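Local structure of putative hexose oxidase (5AWV) at residues Thr430-Ala433 / Asn437-Lys440; Pro302-Ser307 / Ile393-Val398; Tyr384-His389 / Tyr449-Ala454; Ile423-Tyr428 / Gly468-Tyr473. The protein carries a covalently bound FAD and probably oxidises a sugar of teicoplanin-type glycopeptide antibiotics. One frame throughout, in Å; residues are numbered along the deposited sequence.

Contact 1: residues Thr430-Ala433 / Asn437-Lys440; sequences TGWA and NEAK. With T55 (8-methylnonanoic acid), chain Z.
Trp-432 holds its CG between the backbone N and the carbonyl carbon (chi1 58°), which turns the indole to meet the first turn of a helix. Glu-438 sends its CG away from its own N (chi1 172°) and stays extended beyond it, and this carries the chain obliquely over the indole. Glu-438 CA sits 3.8 Å from the centroid of the five-membered ring of Trp-432 and 15° off the ring normal, a CH-pi contact over the face. Further out, Glu-438 CB is 3.6 Å from Trp-432 NE1, and Glu-438 CG is 3.6 Å from Trp-432 CZ2. The carboxylate stands nearly upright on the indole plane.

Strand 424-432 of the seven-stranded antiparallel sheet ends here, and a short loop leads into helix 438-452. The indole fills the corner of this strand-to-helix connection. It also packs on Leu-442 and meets the ring of His-441 one turn further along the helix.

On the other side of the strand lies the acyl tail of the bound antibiotic. Gly-431 O comes within 3.0 Å of the branch methyl CAD of T55. The Glu-438 carboxylate makes a long, weak ion pair with Arg-53.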
# COMPACT_ATOMS: atom_id res chain seq x y z
N THR A 430 -4.96 15.74 7.41
CA THR A 430 -5.84 16.10 8.54
C THR A 430 -6.75 14.93 8.83
O THR A 430 -7.09 14.14 7.95
CB THR A 430 -6.63 17.42 8.20
OG1 THR A 430 -7.40 17.86 9.35
CG2 THR A 430 -7.62 17.22 7.04
N GLY A 431 -7.14 14.80 10.09
CA GLY A 431 -8.02 13.74 10.57
C GLY A 431 -9.02 14.33 11.59
O GLY A 431 -8.73 15.34 12.26
N TRP A 432 -10.22 13.76 11.65
CA TRP A 432 -11.25 14.30 12.54
C TRP A 432 -12.03 13.18 13.20
O TRP A 432 -12.24 12.11 12.60
CB TRP A 432 -12.11 15.30 11.78
CG TRP A 432 -12.77 14.74 10.60
CD1 TRP A 432 -14.02 14.16 10.55
CD2 TRP A 432 -12.23 14.64 9.28
NE1 TRP A 432 -14.26 13.70 9.29
CE2 TRP A 432 -13.19 13.99 8.49
CE3 TRP A 432 -11.02 15.01 8.69
CZ2 TRP A 432 -13.00 13.77 7.15
CZ3 TRP A 432 -10.82 14.72 7.40
CH2 TRP A 432 -11.79 14.11 6.62
N ALA A 433 -12.39 13.40 14.47
CA ALA A 433 -13.07 12.35 15.28
C ALA A 433 -14.57 12.34 15.02
O ALA A 433 -15.17 11.29 15.02
CB ALA A 433 -12.79 12.56 16.77
N ASN A 437 -17.69 17.56 11.84
CA ASN A 437 -16.57 18.45 11.61
C ASN A 437 -15.78 18.20 10.31
O ASN A 437 -14.81 18.91 10.07
CB ASN A 437 -15.60 18.31 12.79
CG ASN A 437 -16.20 18.79 14.10
OD1 ASN A 437 -15.98 18.19 15.15
ND2 ASN A 437 -16.93 19.86 14.04
N GLU A 438 -16.19 17.27 9.46
CA GLU A 438 -15.47 17.04 8.18
C GLU A 438 -15.21 18.31 7.35
O GLU A 438 -14.10 18.51 6.87
CB GLU A 438 -16.22 16.02 7.29
CG GLU A 438 -15.62 15.92 5.89
CD GLU A 438 -16.36 14.95 5.00
OE1 GLU A 438 -15.95 13.79 4.88
OE2 GLU A 438 -17.34 15.38 4.39
N ALA A 439 -16.22 19.15 7.14
CA ALA A 439 -16.07 20.24 6.19
C ALA A 439 -14.99 21.22 6.64
O ALA A 439 -14.23 21.73 5.82
CB ALA A 439 -17.41 20.97 5.96
N LYS A 440 -14.91 21.46 7.94
CA LYS A 440 -13.92 22.40 8.50
C LYS A 440 -12.44 21.86 8.32
O LYS A 440 -11.50 22.63 8.02
CB LYS A 440 -14.23 22.60 9.97
CG LYS A 440 -13.43 23.66 10.64
CD LYS A 440 -13.78 23.69 12.13
CE LYS A 440 -12.92 24.70 12.90
NZ LYS A 440 -13.13 26.13 12.53
CAD T55 Z . -7.86 13.71 14.63
CAE T55 Z . -8.02 12.26 15.02
CAG T55 Z . -6.74 11.49 14.70
CAH T55 Z . -6.54 11.40 13.19
CAI T55 Z . -5.17 10.83 12.84
CAJ T55 Z . -4.99 10.73 11.32
CAK T55 Z . -3.88 9.75 11.04
CAL T55 Z . -3.76 9.41 9.55
CAF T55 Z . -8.32 12.21 16.50
C T55 Z . -2.52 8.52 9.36
O T55 Z . -1.82 8.13 10.32

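Contact 2: residues Pro302-Ser307 / Ile393-Val398; sequences PGMGES and IDYGAV. With T55 (8-methylnonanoic acid), chain Z.
Met-304 crosses Tyr-395 at about a right angle and ends with its methyl on the phenol ring. Its CG is anti to the backbone N (chi1 -178°), and the chain runs straight out from the loop 302-307. CE therefore stands 3.8 Å from the centroid of the Tyr-395 ring and only 3° off the normal, a CH-pi contact over the centre of the face. The sulfur SD lies further back, 4.5 Å from the same ring centroid and 22° off the normal, a Met-aromatic contact.

Ser-307 lies beside the ring, with CB 4.0 Å from Tyr-395 CE1. It closes a type I turn with Met-304. Ser-307 OG donates to Met-304 O at 2.9 Å, in the plane of that carbonyl, and Ser-307 N gives the same oxygen a second bond. Ser-307 OG is also bonded to Val-301 N.

The phenol end is joined to the loop through water. Tyr-395 OH donates to the water at 2.6 Å, and the water donates to Glu-306 O at 3.0 Å. Trp-399 NE1 is also hydrogen-bonded to the hydroxyl. The Glu-306 carboxylate turns away to bond the backbone of the bound peptide.

Strand 395-402 and this loop form part of the pocket for the acyl tail. Met-304 CE is 3.5 Å from T55 CAI, and Tyr-395 CB is 3.5 Å from T55 CAD. From these two side chains the tail meets carbon and sulfur, while the hydroxyl of Tyr-395 is bonded to water and Trp-399; their hold on the tail is probably dispersion and shape.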
# COMPACT_ATOMS: atom_id res chain seq x y z
N PRO A 302 -3.27 14.07 22.60
CA PRO A 302 -3.24 13.22 23.81
C PRO A 302 -2.78 11.76 23.72
O PRO A 302 -1.64 11.47 24.13
CB PRO A 302 -4.68 13.32 24.29
CG PRO A 302 -5.00 14.75 24.04
CD PRO A 302 -4.20 15.19 22.82
N GLY A 303 -3.60 10.85 23.21
CA GLY A 303 -3.24 9.43 23.26
C GLY A 303 -2.75 8.91 21.93
O GLY A 303 -2.78 7.71 21.68
N MET A 304 -2.30 9.82 21.06
CA MET A 304 -1.95 9.45 19.69
C MET A 304 -0.41 9.55 19.62
O MET A 304 0.16 10.66 19.54
CB MET A 304 -2.65 10.40 18.71
CG MET A 304 -2.44 10.15 17.23
SD MET A 304 -3.08 11.48 16.15
CE MET A 304 -2.17 11.13 14.61
N GLY A 305 0.26 8.40 19.68
CA GLY A 305 1.72 8.41 19.73
C GLY A 305 2.41 9.01 18.48
O GLY A 305 3.52 9.52 18.58
N GLU A 306 1.74 8.99 17.34
CA GLU A 306 2.37 9.42 16.09
C GLU A 306 2.08 10.91 15.86
O GLU A 306 2.44 11.48 14.83
CB GLU A 306 1.82 8.53 14.96
CG GLU A 306 2.81 7.94 13.94
CD GLU A 306 4.05 7.18 14.47
OE1 GLU A 306 4.12 5.93 14.37
OE2 GLU A 306 5.03 7.85 14.83
N SER A 307 1.45 11.57 16.81
CA SER A 307 1.14 12.97 16.67
C SER A 307 2.30 13.79 17.11
O SER A 307 3.30 13.26 17.57
CB SER A 307 -0.14 13.31 17.45
OG SER A 307 0.10 13.48 18.84
N ILE A 393 -9.16 22.20 14.51
CA ILE A 393 -8.61 21.07 13.76
C ILE A 393 -8.11 20.07 14.74
O ILE A 393 -7.22 20.38 15.53
CB ILE A 393 -7.46 21.50 12.84
CG1 ILE A 393 -7.92 22.65 11.98
CG2 ILE A 393 -6.91 20.27 12.08
CD1 ILE A 393 -9.18 22.30 11.17
N ASP A 394 -8.71 18.87 14.74
CA ASP A 394 -8.30 17.80 15.61
C ASP A 394 -6.86 17.34 15.40
O ASP A 394 -6.09 17.19 16.37
CB ASP A 394 -9.22 16.57 15.47
CG ASP A 394 -10.67 16.82 15.97
OD1 ASP A 394 -10.91 17.86 16.59
OD2 ASP A 394 -11.55 15.98 15.69
N TYR A 395 -6.50 17.02 14.15
CA TYR A 395 -5.09 16.71 13.79
C TYR A 395 -4.84 17.26 12.45
O TYR A 395 -5.69 17.14 11.58
CB TYR A 395 -4.81 15.21 13.75
CG TYR A 395 -3.37 14.88 13.33
CD1 TYR A 395 -2.30 15.15 14.18
CD2 TYR A 395 -3.09 14.25 12.11
CE1 TYR A 395 -0.98 14.89 13.83
CE2 TYR A 395 -1.78 13.93 11.74
CZ TYR A 395 -0.73 14.27 12.57
OH TYR A 395 0.54 13.96 12.22
N GLY A 396 -3.73 17.98 12.33
CA GLY A 396 -3.29 18.50 11.09
C GLY A 396 -1.78 18.40 11.08
O GLY A 396 -1.12 18.63 12.14
N ALA A 397 -1.21 18.02 9.92
CA ALA A 397 0.23 17.85 9.85
C ALA A 397 0.78 17.96 8.42
O ALA A 397 0.03 17.77 7.40
CB ALA A 397 0.64 16.54 10.49
N VAL A 398 2.06 18.33 8.33
CA VAL A 398 2.88 18.15 7.11
C VAL A 398 3.98 17.18 7.44
O VAL A 398 4.74 17.41 8.42
CB VAL A 398 3.48 19.46 6.65
CG1 VAL A 398 4.39 19.24 5.42
CG2 VAL A 398 2.36 20.42 6.36
CAD T55 Z . -7.86 13.71 14.63
CAE T55 Z . -8.02 12.26 15.02
CAG T55 Z . -6.74 11.49 14.70
CAH T55 Z . -6.54 11.40 13.19
CAI T55 Z . -5.17 10.83 12.84
CAJ T55 Z . -4.99 10.73 11.32
CAK T55 Z . -3.88 9.75 11.04
CAL T55 Z . -3.76 9.41 9.55
CAF T55 Z . -8.32 12.21 16.50
C T55 Z . -2.52 8.52 9.36
O T55 Z . -1.82 8.13 10.32
O HOH W 1 2.64 14.29 13.68

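Contact 3: residues Tyr384-His389 / Tyr449-Ala454; sequences YENMTH and YADVYA
Helices 377-387 and 438-452 lie side by side on one face of the seven-stranded antiparallel sheet, and a polar bond joins them near their C-terminal ends. Asn-386 ND2 donates to Asp-451 OD2 at 3.0 Å, with a nearly straight N-H...O angle of 164°. Both residues carry CG anti to their carbonyl carbon (chi1 -67° and -72°), and this points the two polar groups at each other across the groove. The acceptor lies in the amide plane of Asn-386. The donor comes to OD2 on its anti side, slightly out of the carboxylate plane. Amide and carboxylate are twisted about half-way between parallel and perpendicular.

The bond belongs to a small polar network. Lys-447 NZ forms a salt bridge with Asp-451 OD2 and a hydrogen bond with Asn-386 OD1, so it probably eases the 3.5 Å approach of those two acceptors. Asn-386 ND2 also donates to Ala-382 O in its own helix. Both polar atoms of the amide are thereby bonded.

Further along this segment, Thr-388 OG1 donates to Tyr-384 O at 2.8 Å, while Thr-388 N reaches that carbonyl oxygen from the opposite face of its plane. His-389 ND1 donates to Glu-385 O at 2.9 Å.

On the side of the helices that faces the sheet, the packing is apolar. Val-452 rests on Val-383 of the neighbouring helix and on Tyr-428 of strand 424-432. Val-452 CG1 also lies over the centre of the Tyr-453 ring, and Tyr-453 CD2 in turn lies over the centre of the Tyr-449 ring.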
# COMPACT_ATOMS: atom_id res chain seq x y z
N TYR A 384 4.09 27.28 7.65
CA TYR A 384 4.06 27.88 9.03
C TYR A 384 2.73 28.51 9.28
O TYR A 384 2.17 28.28 10.32
CB TYR A 384 5.16 28.89 9.22
CG TYR A 384 5.25 29.35 10.64
CD1 TYR A 384 5.71 28.50 11.60
CD2 TYR A 384 4.86 30.65 11.03
CE1 TYR A 384 5.83 28.85 12.91
CE2 TYR A 384 4.96 31.03 12.37
CZ TYR A 384 5.43 30.12 13.29
OH TYR A 384 5.55 30.36 14.60
N GLU A 385 2.26 29.32 8.34
CA GLU A 385 1.03 30.05 8.49
C GLU A 385 -0.15 29.14 8.73
O GLU A 385 -0.91 29.36 9.66
CB GLU A 385 0.80 30.99 7.28
CG GLU A 385 -0.64 31.49 6.99
CD GLU A 385 -1.39 32.05 8.18
OE1 GLU A 385 -2.67 32.05 8.17
OE2 GLU A 385 -0.70 32.51 9.14
N ASN A 386 -0.35 28.10 7.89
CA ASN A 386 -1.46 27.22 8.11
C ASN A 386 -1.31 26.33 9.35
O ASN A 386 -2.29 26.02 10.09
CB ASN A 386 -1.73 26.45 6.76
CG ASN A 386 -2.22 27.34 5.68
OD1 ASN A 386 -3.40 27.61 5.61
ND2 ASN A 386 -1.37 27.84 4.84
N MET A 387 -0.08 25.91 9.67
CA MET A 387 0.12 25.06 10.83
C MET A 387 -0.08 25.81 12.19
O MET A 387 -0.23 25.16 13.21
CB MET A 387 1.53 24.44 10.83
CG MET A 387 1.75 23.26 9.87
SD MET A 387 0.52 21.95 9.99
CE MET A 387 0.77 21.46 11.69
N THR A 388 0.06 27.13 12.17
CA THR A 388 -0.16 27.94 13.36
C THR A 388 -1.56 28.50 13.46
O THR A 388 -1.84 29.17 14.45
CB THR A 388 0.90 29.07 13.46
OG1 THR A 388 0.98 29.84 12.27
CG2 THR A 388 2.18 28.49 13.73
N HIS A 389 -2.43 28.20 12.49
CA HIS A 389 -3.83 28.63 12.43
C HIS A 389 -4.76 27.48 12.14
O HIS A 389 -5.32 27.31 11.06
CB HIS A 389 -3.93 29.81 11.50
CG HIS A 389 -3.14 30.97 12.06
ND1 HIS A 389 -1.91 31.36 11.56
CD2 HIS A 389 -3.33 31.69 13.20
CE1 HIS A 389 -1.42 32.33 12.32
NE2 HIS A 389 -2.27 32.56 13.32
N TYR A 449 -2.71 23.19 1.24
CA TYR A 449 -2.16 22.66 0.01
C TYR A 449 -2.13 23.69 -1.05
O TYR A 449 -1.11 23.90 -1.64
CB TYR A 449 -2.97 21.42 -0.42
CG TYR A 449 -2.37 20.55 -1.48
CD1 TYR A 449 -1.51 19.52 -1.12
CD2 TYR A 449 -2.89 20.58 -2.77
CE1 TYR A 449 -1.09 18.56 -2.04
CE2 TYR A 449 -2.47 19.65 -3.72
CZ TYR A 449 -1.54 18.66 -3.35
OH TYR A 449 -1.13 17.74 -4.28
N ALA A 450 -3.27 24.39 -1.26
CA ALA A 450 -3.38 25.44 -2.25
C ALA A 450 -2.41 26.60 -1.97
O ALA A 450 -1.80 27.14 -2.89
CB ALA A 450 -4.82 25.96 -2.32
N ASP A 451 -2.15 26.90 -0.70
CA ASP A 451 -1.21 28.03 -0.37
C ASP A 451 0.20 27.59 -0.72
O ASP A 451 1.00 28.33 -1.38
CB ASP A 451 -1.26 28.42 1.08
CG ASP A 451 -2.55 29.16 1.47
OD1 ASP A 451 -3.38 29.50 0.62
OD2 ASP A 451 -2.76 29.35 2.66
N VAL A 452 0.54 26.38 -0.32
CA VAL A 452 1.87 25.87 -0.66
C VAL A 452 2.11 25.88 -2.15
O VAL A 452 3.15 26.33 -2.59
CB VAL A 452 2.08 24.45 -0.04
CG1 VAL A 452 3.33 23.79 -0.57
CG2 VAL A 452 2.14 24.56 1.43
N TYR A 453 1.10 25.43 -2.93
CA TYR A 453 1.23 25.28 -4.36
C TYR A 453 0.59 26.46 -5.13
O TYR A 453 0.31 26.33 -6.33
CB TYR A 453 0.71 23.90 -4.84
CG TYR A 453 1.54 22.76 -4.22
CD1 TYR A 453 2.90 22.59 -4.55
CD2 TYR A 453 1.00 21.91 -3.28
CE1 TYR A 453 3.66 21.57 -3.97
CE2 TYR A 453 1.79 20.95 -2.68
CZ TYR A 453 3.07 20.78 -3.05
OH TYR A 453 3.80 19.79 -2.41
N ALA A 454 0.57 27.65 -4.50
CA ALA A 454 -0.17 28.79 -5.07
C ALA A 454 0.37 29.30 -6.40
O ALA A 454 -0.40 29.71 -7.28
CB ALA A 454 -0.35 29.94 -4.05

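Contact 4: residues Ile423-Tyr428 / Gly468-Tyr473; sequences ILKVNY and GAYINY. With FAD (flavin-adenine dinucleotide), chain M; N1L (2-amino-2-deoxy-beta-D-glucopyranuronic acid), chain B.
Lys-425 presses its ammonium onto the face of Tyr-470 at the flavin site of this FAD-linked oxidase. Strand 424-432 of the seven-stranded antiparallel sheet here meets the turn 470-473 of the berberine-like region. The lysine is the tight part. Its CG lies anti to the carbonyl carbon (chi1 -57°) and the rest of the chain is extended. NZ therefore comes 3.1 Å from the Tyr-470 ring centroid, 8° off the normal, in a cation-pi contact. NZ is also hydrogen-bonded to Tyr-370 OH, and it has cation-pi contacts with Tyr-165 and Tyr-403.

The opposite face of the Tyr-470 ring is covered by Asn-472 N, from within the turn. At the rim, Tyr-470 OH donates to FAD O2 at 2.5 Å and accepts from Asn-472 ND2 at 3.1 Å, the latter bond at 164°. Asn-472 OD1 takes a bond from FAD O4' at 2.8 Å. Ring and turn together thus help hold O2 of the pyrimidine ring and the ribityl chain of the flavin.

The Asn-427 side is held less specifically, with no hydrogen bond across the two segments. Asn-427 stands steeply to the ring of Tyr-473, its CG 3.8 Å from Tyr-473 CE2. One face of that ring rests on Tyr-470 CD2, and the other looks toward N1L O4. Tyr-473 OH is hydrogen-bonded to Tyr-165 OH. Between lysine and Tyr-473 there is a light touch: Lys-425 CD to Tyr-473 CE2, 4.4 Å.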
# COMPACT_ATOMS: atom_id res chain seq x y z
N ILE A 423 13.68 13.62 -3.84
CA ILE A 423 14.40 13.48 -2.56
C ILE A 423 13.42 13.28 -1.39
O ILE A 423 13.80 12.70 -0.36
CB ILE A 423 15.30 14.71 -2.31
CG1 ILE A 423 14.50 16.04 -2.13
CG2 ILE A 423 16.26 14.88 -3.44
CD1 ILE A 423 15.35 17.28 -1.69
N LEU A 424 12.18 13.76 -1.52
CA LEU A 424 11.18 13.67 -0.42
C LEU A 424 9.82 13.42 -0.99
O LEU A 424 9.50 13.92 -2.10
CB LEU A 424 11.16 15.01 0.34
CG LEU A 424 12.43 15.35 1.13
CD1 LEU A 424 12.51 16.86 1.41
CD2 LEU A 424 12.43 14.56 2.42
N LYS A 425 8.98 12.75 -0.22
CA LYS A 425 7.60 12.77 -0.52
C LYS A 425 7.02 13.69 0.54
O LYS A 425 7.41 13.62 1.74
CB LYS A 425 6.94 11.42 -0.50
CG LYS A 425 7.57 10.34 -1.46
CD LYS A 425 6.48 9.35 -1.92
CE LYS A 425 7.18 8.17 -2.66
NZ LYS A 425 6.19 7.41 -3.44
N VAL A 426 6.08 14.49 0.16
CA VAL A 426 5.44 15.38 1.19
C VAL A 426 3.97 15.10 1.30
O VAL A 426 3.24 15.20 0.28
CB VAL A 426 5.84 16.89 1.01
CG1 VAL A 426 5.57 17.41 -0.35
CG2 VAL A 426 5.04 17.80 1.98
N ASN A 427 3.49 14.88 2.52
CA ASN A 427 2.11 14.69 2.78
C ASN A 427 1.51 15.81 3.63
O ASN A 427 2.16 16.36 4.54
CB ASN A 427 1.85 13.34 3.46
CG ASN A 427 1.98 12.16 2.49
OD1 ASN A 427 2.15 12.35 1.30
ND2 ASN A 427 1.94 10.97 3.00
N TYR A 428 0.30 16.14 3.30
CA TYR A 428 -0.55 17.17 3.94
C TYR A 428 -1.78 16.49 4.45
O TYR A 428 -2.65 16.06 3.67
CB TYR A 428 -0.81 18.30 2.92
CG TYR A 428 0.42 18.88 2.21
CD1 TYR A 428 0.89 18.31 1.05
CD2 TYR A 428 1.12 19.99 2.71
CE1 TYR A 428 1.96 18.82 0.37
CE2 TYR A 428 2.21 20.50 2.03
CZ TYR A 428 2.63 19.91 0.87
OH TYR A 428 3.73 20.38 0.22
N GLY A 468 4.91 16.33 -9.17
CA GLY A 468 3.62 15.72 -9.15
C GLY A 468 3.31 14.94 -7.88
O GLY A 468 3.75 15.35 -6.83
N ALA A 469 2.60 13.82 -8.01
CA ALA A 469 2.05 13.08 -6.92
C ALA A 469 2.13 11.58 -7.14
O ALA A 469 2.45 11.16 -8.21
CB ALA A 469 0.63 13.54 -6.62
N TYR A 470 1.96 10.85 -6.03
CA TYR A 470 2.19 9.46 -5.90
C TYR A 470 0.79 8.77 -5.89
O TYR A 470 -0.05 9.07 -5.02
CB TYR A 470 2.91 9.20 -4.62
CG TYR A 470 3.05 7.75 -4.20
CD1 TYR A 470 3.42 6.76 -5.11
CD2 TYR A 470 2.86 7.38 -2.88
CE1 TYR A 470 3.57 5.44 -4.70
CE2 TYR A 470 3.06 6.07 -2.45
CZ TYR A 470 3.44 5.09 -3.34
OH TYR A 470 3.60 3.79 -2.87
N ILE A 471 0.54 7.88 -6.84
CA ILE A 471 -0.82 7.23 -7.01
C ILE A 471 -1.27 6.35 -5.87
O ILE A 471 -2.42 6.19 -5.71
CB ILE A 471 -0.90 6.45 -8.39
CG1 ILE A 471 -2.33 6.08 -8.79
CG2 ILE A 471 -0.09 5.20 -8.35
CD1 ILE A 471 -3.22 7.28 -9.11
N ASN A 472 -0.35 5.89 -5.01
CA ASN A 472 -0.79 5.22 -3.77
C ASN A 472 -1.28 6.10 -2.68
O ASN A 472 -1.87 5.60 -1.68
CB ASN A 472 0.29 4.25 -3.24
CG ASN A 472 0.08 2.81 -3.63
OD1 ASN A 472 -1.03 2.37 -3.91
ND2 ASN A 472 1.16 2.05 -3.63
N TYR A 473 -1.08 7.41 -2.88
CA TYR A 473 -1.77 8.45 -2.09
C TYR A 473 -2.79 9.23 -2.91
O TYR A 473 -2.70 10.47 -3.09
CB TYR A 473 -0.72 9.43 -1.58
CG TYR A 473 0.35 8.93 -0.70
CD1 TYR A 473 0.27 7.73 0.01
CD2 TYR A 473 1.57 9.68 -0.64
CE1 TYR A 473 1.34 7.29 0.80
CE2 TYR A 473 2.64 9.27 0.19
CZ TYR A 473 2.53 8.09 0.92
OH TYR A 473 3.66 7.71 1.75
PA FAD M . -7.44 -1.37 -1.07
O1A FAD M . -8.26 -0.24 -0.49
O2A FAD M . -7.82 -2.76 -0.85
O5B FAD M . -7.21 -1.14 -2.62
C5B FAD M . -6.73 0.13 -3.18
C4B FAD M . -7.08 0.20 -4.64
O4B FAD M . -6.46 -0.83 -5.42
C3B FAD M . -8.57 0.13 -4.99
O3B FAD M . -8.94 0.84 -6.19
C2B FAD M . -8.70 -1.35 -5.16
O2B FAD M . -9.85 -1.66 -5.87
C1B FAD M . -7.43 -1.74 -5.85
N9A FAD M . -7.09 -3.11 -5.60
C8A FAD M . -6.93 -3.77 -4.44
N7A FAD M . -6.52 -5.04 -4.64
C5A FAD M . -6.38 -5.22 -5.94
C6A FAD M . -6.04 -6.36 -6.82
N6A FAD M . -5.76 -7.53 -6.25
N1A FAD M . -6.01 -6.12 -8.17
C2A FAD M . -6.33 -4.90 -8.69
N3A FAD M . -6.70 -3.82 -7.95
C4A FAD M . -6.77 -3.97 -6.60
N1 FAD M . 2.02 3.56 0.89
C2 FAD M . 3.38 3.55 0.76
O2 FAD M . 3.89 3.40 -0.37
N3 FAD M . 4.20 3.66 1.82
C4 FAD M . 3.75 3.65 3.09
O4 FAD M . 4.52 3.71 4.06
C4X FAD M . 2.29 3.63 3.31
N5 FAD M . 1.73 3.63 4.57
C5X FAD M . 0.39 3.51 4.78
C6 FAD M . -0.09 3.45 6.11
C7 FAD M . -1.50 3.43 6.23
C7M FAD M . -2.11 3.40 7.66
C8 FAD M . -2.45 3.38 5.05
C8M FAD M . -3.92 3.08 5.22
C9 FAD M . -1.88 3.38 3.75
C9A FAD M . -0.53 3.47 3.58
N10 FAD M . 0.07 3.51 2.30
C10 FAD M . 1.45 3.55 2.12
C1' FAD M . -0.77 3.52 1.06
C2' FAD M . -0.96 2.17 0.47
O2' FAD M . 0.22 1.88 -0.25
C3' FAD M . -2.09 2.35 -0.48
O3' FAD M . -3.19 2.80 0.32
C4' FAD M . -2.43 0.99 -1.17
O4' FAD M . -3.14 1.31 -2.37
C5' FAD M . -3.32 0.20 -0.25
O5' FAD M . -3.56 -1.11 -0.80
P FAD M . -4.68 -2.01 -0.17
O1P FAD M . -4.68 -3.32 -0.80
O2P FAD M . -4.62 -2.05 1.33
O3P FAD M . -5.95 -1.09 -0.47
C1 N1L B . -0.18 6.83 7.75
C2 N1L B . -0.96 8.21 7.45
C3 N1L B . -1.20 8.45 5.95
C4 N1L B . 0.14 8.39 5.26
C5 N1L B . 0.70 6.95 5.38
C6 N1L B . 2.02 6.74 4.58
N2 N1L B . -2.25 8.31 8.14
O3 N1L B . -1.79 9.82 5.70
O4 N1L B . 0.05 8.85 3.82
O5 N1L B . 1.00 6.65 6.80
O6B N1L B . 3.21 7.04 5.31
O6A N1L B . 2.10 7.61 3.52

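Contact 4 is the buried one, its centre about 9 Å from the centre of the chain; the others lie 20 Å or more out and are partly buried. Contacts 1 and 4 share strand 424-432, one at its end by the acyl tail and one by the flavin. Contact 2 uses the neighbouring strand, and Thr-430 OG1 and Tyr-395 O tie it to contact 1. Both line the same tail. Contacts 1 and 3 share helix 438-452, and contact 3 meets contact 4 where Tyr-453 OH is hydrogen-bonded to Tyr-428 OH. Chemistry follows place: CH-pi packing in contacts 1 and 2, beside the tail in contact 2, a helix-to-helix polar bond in contact 3, and cation-pi plus cofactor hydrogen bonds in contact 4.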